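Local coordinates for protein antistasin (Haementeria officinalis, PDB 1SKZ) that inhibits blood coagulation factor Xa as a disulfide-rich, heparin-binding serine protease inhibitor, at residues A[97-100]-A[101-105]; A[18-21]-A[22-25]. One frame throughout, in Å; residues are numbered along the deposited sequence.

Contact 1 of 2, residues A[97-100]-A[101-105]; sequences KRDK and LGCEY
The carboxylate of D99 and the backbone of L101 to C103 shape the tip of a beta hairpin, a type I turn with a G1 bulge. D99 OD1 accepts from L101 N (2.9 Å), which makes an Asx turn, and from C103 N (3.0 Å); the two donors arrive from opposite faces of the carboxylate plane. This double grip is available because CG of D99 sits between its backbone N and carbonyl carbon (chi1 65°). D99 O receives G102 N and D99 N gives to C103 O, completing the bulge, where the positive phi of G102 (77°) suits a residue without a side chain. Farther down, Y105 N meets K97 O at 3.0 Å.

R98 and E104 form the non-hydrogen-bonded pair of the strands, both on one face. The R98 chain, extended as far as NE, brings NH1 to G102 O (2.8 Å), somewhat tilted from the guanidinium plane. E104 CG lies over a face of that guanidinium, and its carboxylate runs almost parallel to it (planes 14° apart); NH2 and OE2 are 3.5 Å apart, an attraction of charges without a directed N-H. Residues 97 to 100 belong to a predicted heparin-binding site. K97, whose NZ pairs with E107, places CB off-centre over the Y105 ring, 4.2 Å from its centroid. A water links Y105 OH (2.8 Å) to R98 O.

Contact 2 of 2, residues A[18-21]-A[22-25]; sequences ACNI and ITDR
N20 OD1 takes two backbone N-H groups, those of I22 and T23, in an Asx motif that folds residues 20 to 24 into a compact turn. The bond from T23 N (3.0 Å) is the straighter one and comes from above the amide carbonyl plane, while that from I22 N (2.9 Å) is bent and weak. Along with them N20 O accepts D24 N, again weakly, and N20 N gives to R25 O at 3.0 Å, so that both ends of N20 bind the returning chain. The amide owes its place to CG lying anti to the backbone N (chi1 -174°), which folds OD1 over the turn.

On the far end of this amide, ND2 donates to Y46 O, fixing which way round the group sits. With alanine in place of this asparagine, the N-H groups of I22 and T23 and the carbonyl of Y46 would probably lose these partners, and the turn would be freer to change shape. T23 OG1 rests against the N20 side chain, 3.5 Å from CB, and also takes a weak bond from R25 N. The I21 and I22 side chains, set nearly perpendicular, touch lightly through CG2 and CG1 (4.2 Å).

D24, with positive phi (55°), reaches back to the start of the chain, where OD1 accepts E9 N beside the C8-C19 disulfide, and this same oxygen lies 3.5 Å from C19 SG.

From the N terminus, the chain leaves helix 8-11 and soon reverses at contact 2, whose turn is linked back to that helix by the C8-C19 disulfide. It then runs through strands 41-43, 49-50, 71-72 and 82-83 before contact 1 closes the late hairpin of strands 96-98 and 104-105, joined to strand 82-83 by C82-C103. The two loops are in series; neither encloses nor crosses the other. In space they meet: I22 CG2 packs 3.5 Å from R98 CZ. Y46 adds a bridge, its carbonyl O held by contact 2 through N20 and its hydroxyl bonding R98 N of contact 1, thus uniting the early and late parts of the molecule.

Contact 1 of 2, residues A[97-100]-A[101-105]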
ATOM      1  N   LYS A  97      -3.490 -16.607   8.734  1.00 20.65           N
ATOM      2  CA  LYS A  97      -3.635 -15.158   8.605  1.00 19.97           C
ATOM      3  C   LYS A  97      -2.463 -14.471   9.301  1.00 17.29           C
ATOM      4  O   LYS A  97      -1.995 -14.939  10.338  1.00 17.42           O
ATOM      5  CB  LYS A  97      -4.953 -14.678   9.248  1.00 19.31           C
ATOM      6  CG  LYS A  97      -6.224 -15.108   8.517  1.00 21.30           C
ATOM      7  CD  LYS A  97      -7.471 -14.519   9.222  1.00 23.16           C
ATOM      8  CE  LYS A  97      -8.793 -14.940   8.543  1.00 24.72           C
ATOM      9  NZ  LYS A  97      -9.978 -14.582   9.417  1.00 24.65           N
ATOM     10  N   ARG A  98      -2.082 -13.301   8.793  1.00 15.50           N
ATOM     11  CA  ARG A  98      -1.246 -12.363   9.535  1.00 15.26           C
ATOM     12  C   ARG A  98      -2.066 -11.142   9.945  1.00 14.20           C
ATOM     13  O   ARG A  98      -3.031 -10.756   9.267  1.00 13.08           O
ATOM     14  CB  ARG A  98      -0.043 -11.911   8.688  1.00 15.46           C
ATOM     15  CG  ARG A  98       0.865 -13.057   8.384  1.00 17.72           C
ATOM     16  CD  ARG A  98       2.116 -12.591   7.757  1.00 21.71           C
ATOM     17  NE  ARG A  98       3.002 -13.706   7.415  1.00 22.07           N
ATOM     18  CZ  ARG A  98       3.866 -14.268   8.253  1.00 21.83           C
ATOM     19  NH1 ARG A  98       4.135 -13.734   9.437  1.00 19.26           N
ATOM     20  NH2 ARG A  98       4.523 -15.341   7.848  1.00 25.39           N
ATOM     21  N   ASP A  99      -1.686 -10.561  11.077  1.00 12.13           N
ATOM     22  CA  ASP A  99      -2.298  -9.332  11.554  1.00 11.32           C
ATOM     23  C   ASP A  99      -1.589  -8.086  10.983  1.00  9.49           C
ATOM     24  O   ASP A  99      -0.673  -8.176  10.158  1.00  9.00           O
ATOM     25  CB  ASP A  99      -2.355  -9.335  13.105  1.00  8.80           C
ATOM     26  CG  ASP A  99      -0.964  -9.307  13.792  1.00 11.33           C
ATOM     27  OD1 ASP A  99       0.055  -8.901  13.206  1.00 10.91           O
ATOM     28  OD2 ASP A  99      -0.926  -9.578  15.011  1.00 11.69           O
ATOM     29  N   LYS A 100      -2.025  -6.914  11.409  1.00  9.80           N
ATOM     30  CA  LYS A 100      -1.470  -5.686  10.880  1.00 10.99           C
ATOM     31  C   LYS A 100       0.038  -5.450  11.211  1.00 11.47           C
ATOM     32  O   LYS A 100       0.692  -4.555  10.641  1.00  9.28           O
ATOM     33  CB  LYS A 100      -2.308  -4.526  11.396  1.00 12.55           C
ATOM     34  CG  LYS A 100      -2.147  -4.220  12.873  1.00 16.71           C
ATOM     35  CD  LYS A 100      -2.704  -2.822  13.163  1.00 21.19           C
ATOM     36  CE  LYS A 100      -2.467  -2.395  14.614  1.00 24.63           C
ATOM     37  NZ  LYS A 100      -2.674  -0.918  14.765  1.00 27.65           N
ATOM     38  N   LEU A 101       0.588  -6.235  12.139  1.00 13.25           N
ATOM     39  CA  LEU A 101       2.012  -6.133  12.479  1.00 12.04           C
ATOM     40  C   LEU A 101       2.794  -7.211  11.735  1.00 13.26           C
ATOM     41  O   LEU A 101       4.013  -7.370  11.986  1.00 11.30           O
ATOM     42  CB  LEU A 101       2.218  -6.276  13.993  1.00 11.66           C
ATOM     43  CG  LEU A 101       1.377  -5.313  14.860  1.00 11.99           C
ATOM     44  CD1 LEU A 101       1.548  -5.576  16.358  1.00 12.13           C
ATOM     45  CD2 LEU A 101       1.761  -3.901  14.510  1.00 10.44           C
ATOM     46  N   GLY A 102       2.091  -7.944  10.854  1.00 11.39           N
ATOM     47  CA  GLY A 102       2.688  -9.019  10.066  1.00 13.30           C
ATOM     48  C   GLY A 102       2.928 -10.331  10.821  1.00 14.77           C
ATOM     49  O   GLY A 102       3.792 -11.127  10.443  1.00 14.44           O
ATOM     50  N   CYS A 103       2.169 -10.548  11.890  1.00 15.24           N
ATOM     51  CA  CYS A 103       2.359 -11.716  12.735  1.00 14.64           C
ATOM     52  C   CYS A 103       1.297 -12.738  12.419  1.00 14.74           C
ATOM     53  O   CYS A 103       0.108 -12.423  12.406  1.00 15.52           O
ATOM     54  CB  CYS A 103       2.261 -11.315  14.212  1.00 13.79           C
ATOM     55  SG  CYS A 103       3.509 -10.133  14.833  1.00 14.50           S
ATOM     56  N   GLU A 104       1.701 -13.988  12.260  1.00 14.78           N
ATOM     57  CA  GLU A 104       0.720 -15.072  12.114  1.00 16.16           C
ATOM     58  C   GLU A 104      -0.067 -15.300  13.371  1.00 15.51           C
ATOM     59  O   GLU A 104       0.460 -15.157  14.496  1.00 14.38           O
ATOM     60  CB  GLU A 104       1.389 -16.389  11.702  1.00 16.33           C
ATOM     61  CG  GLU A 104       2.005 -16.306  10.330  1.00 18.93           C
ATOM     62  CD  GLU A 104       2.485 -17.645   9.831  1.00 23.01           C
ATOM     63  OE1 GLU A 104       3.095 -18.378  10.641  1.00 20.90           O
ATOM     64  OE2 GLU A 104       2.250 -17.948   8.636  1.00 24.00           O
ATOM     65  N   TYR A 105      -1.347 -15.610  13.187  1.00 15.56           N
ATOM     66  CA  TYR A 105      -2.160 -16.079  14.292  1.00 14.93           C
ATOM     67  C   TYR A 105      -3.077 -17.175  13.806  1.00 13.77           C
ATOM     68  O   TYR A 105      -3.031 -17.552  12.641  1.00 12.32           O
ATOM     69  CB  TYR A 105      -2.940 -14.920  14.945  1.00 15.81           C
ATOM     70  CG  TYR A 105      -3.940 -14.193  14.033  1.00 15.86           C
ATOM     71  CD1 TYR A 105      -3.503 -13.234  13.122  1.00 15.14           C
ATOM     72  CD2 TYR A 105      -5.317 -14.437  14.134  1.00 15.12           C
ATOM     73  CE1 TYR A 105      -4.408 -12.533  12.328  1.00 15.97           C
ATOM     74  CE2 TYR A 105      -6.207 -13.751  13.353  1.00 15.93           C
ATOM     75  CZ  TYR A 105      -5.751 -12.800  12.458  1.00 16.53           C
ATOM     76  OH  TYR A 105      -6.660 -12.100  11.702  1.00 17.71           O
TER
HETATM   77  O   HOH W   1      -6.226 -10.911   9.239  1.00 27.92           O

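Contact 2 of 2, residues A[18-21]-A[22-25]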
ATOM      1  N   ALA A  18       9.413  -8.490  -6.774  1.00 24.24           N
ATOM      2  CA  ALA A  18      10.091  -7.727  -5.740  1.00 23.20           C
ATOM      3  C   ALA A  18      10.134  -8.519  -4.443  1.00 22.04           C
ATOM      4  O   ALA A  18       9.421  -9.532  -4.272  1.00 21.10           O
ATOM      5  CB  ALA A  18       9.403  -6.375  -5.526  1.00 21.76           C
ATOM      6  N   CYS A  19      11.012  -8.083  -3.554  1.00 20.36           N
ATOM      7  CA  CYS A  19      11.256  -8.799  -2.317  1.00 20.75           C
ATOM      8  C   CYS A  19      10.156  -8.666  -1.256  1.00 18.98           C
ATOM      9  O   CYS A  19       9.697  -7.551  -0.951  1.00 18.15           O
ATOM     10  CB  CYS A  19      12.581  -8.340  -1.753  1.00 22.96           C
ATOM     11  SG  CYS A  19      13.154  -9.453  -0.458  1.00 29.50           S
ATOM     12  N   ASN A  20       9.678  -9.812  -0.779  1.00 16.79           N
ATOM     13  CA  ASN A  20       8.775  -9.877   0.355  1.00 17.64           C
ATOM     14  C   ASN A  20       9.577  -9.944   1.653  1.00 19.60           C
ATOM     15  O   ASN A  20      10.424 -10.804   1.825  1.00 17.89           O
ATOM     16  CB  ASN A  20       7.842 -11.090   0.230  1.00 18.09           C
ATOM     17  CG  ASN A  20       6.774 -11.137   1.325  1.00 18.55           C
ATOM     18  OD1 ASN A  20       7.087 -11.133   2.522  1.00 19.36           O
ATOM     19  ND2 ASN A  20       5.506 -11.227   0.914  1.00 18.48           N
ATOM     20  N   ILE A  21       9.382  -8.944   2.509  1.00 19.01           N
ATOM     21  CA  ILE A  21      10.277  -8.699   3.607  1.00 19.43           C
ATOM     22  C   ILE A  21       9.945  -9.673   4.718  1.00 20.81           C
ATOM     23  O   ILE A  21      10.792  -9.998   5.542  1.00 21.09           O
ATOM     24  CB  ILE A  21      10.148  -7.237   4.103  1.00 20.70           C
ATOM     25  CG1 ILE A  21      11.421  -6.855   4.859  1.00 21.70           C
ATOM     26  CG2 ILE A  21       8.823  -7.056   4.942  1.00 18.35           C
ATOM     27  CD1 ILE A  21      11.357  -5.526   5.529  1.00 24.33           C
ATOM     28  N   ILE A  22       8.752 -10.238   4.662  1.00 20.80           N
ATOM     29  CA  ILE A  22       8.383 -11.255   5.622  1.00 24.45           C
ATOM     30  C   ILE A  22       9.003 -12.621   5.277  1.00 26.12           C
ATOM     31  O   ILE A  22       9.714 -13.210   6.108  1.00 26.12           O
ATOM     32  CB  ILE A  22       6.837 -11.370   5.759  1.00 24.28           C
ATOM     33  CG1 ILE A  22       6.276 -10.070   6.352  1.00 21.76           C
ATOM     34  CG2 ILE A  22       6.467 -12.511   6.708  1.00 23.43           C
ATOM     35  CD1 ILE A  22       4.765 -10.128   6.626  1.00 21.89           C
ATOM     36  N   THR A  23       8.821 -13.069   4.043  1.00 26.78           N
ATOM     37  CA  THR A  23       9.208 -14.429   3.685  1.00 29.18           C
ATOM     38  C   THR A  23      10.597 -14.469   3.087  1.00 30.73           C
ATOM     39  O   THR A  23      11.210 -15.525   3.017  1.00 31.21           O
ATOM     40  CB  THR A  23       8.212 -15.075   2.690  1.00 28.60           C
ATOM     41  OG1 THR A  23       8.159 -14.307   1.474  1.00 28.89           O
ATOM     42  CG2 THR A  23       6.830 -15.154   3.306  1.00 27.22           C
ATOM     43  N   ASP A  24      11.115 -13.292   2.771  1.00 31.75           N
ATOM     44  CA  ASP A  24      12.373 -13.107   2.059  1.00 33.92           C
ATOM     45  C   ASP A  24      12.467 -13.839   0.721  1.00 34.88           C
ATOM     46  O   ASP A  24      13.577 -14.059   0.185  1.00 34.74           O
ATOM     47  CB  ASP A  24      13.560 -13.450   2.950  1.00 34.84           C
ATOM     48  CG  ASP A  24      14.746 -12.566   2.672  1.00 36.75           C
ATOM     49  OD1 ASP A  24      14.611 -11.559   1.920  1.00 36.48           O
ATOM     50  OD2 ASP A  24      15.842 -12.895   3.176  1.00 38.48           O
ATOM     51  N   ARG A  25      11.296 -14.010   0.107  1.00 33.91           N
ATOM     52  CA  ARG A  25      11.154 -14.594  -1.227  1.00 35.00           C
ATOM     53  C   ARG A  25      10.539 -13.538  -2.196  1.00 32.68           C
ATOM     54  O   ARG A  25       9.859 -12.607  -1.764  1.00 29.39           O
ATOM     55  CB  ARG A  25      10.287 -15.852  -1.086  1.00 37.06           C
ATOM     56  CG  ARG A  25       9.969 -16.677  -2.324  1.00 41.40           C
ATOM     57  CD  ARG A  25       9.277 -18.017  -1.864  1.00 43.84           C
ATOM     58  NE  ARG A  25       8.432 -18.687  -2.874  1.00 42.91           N
ATOM     59  CZ  ARG A  25       7.135 -18.978  -2.722  1.00 42.98           C
ATOM     60  NH1 ARG A  25       6.399 -18.435  -1.746  1.00 43.70           N
ATOM     61  NH2 ARG A  25       6.552 -19.777  -3.601  1.00 43.68           N
TER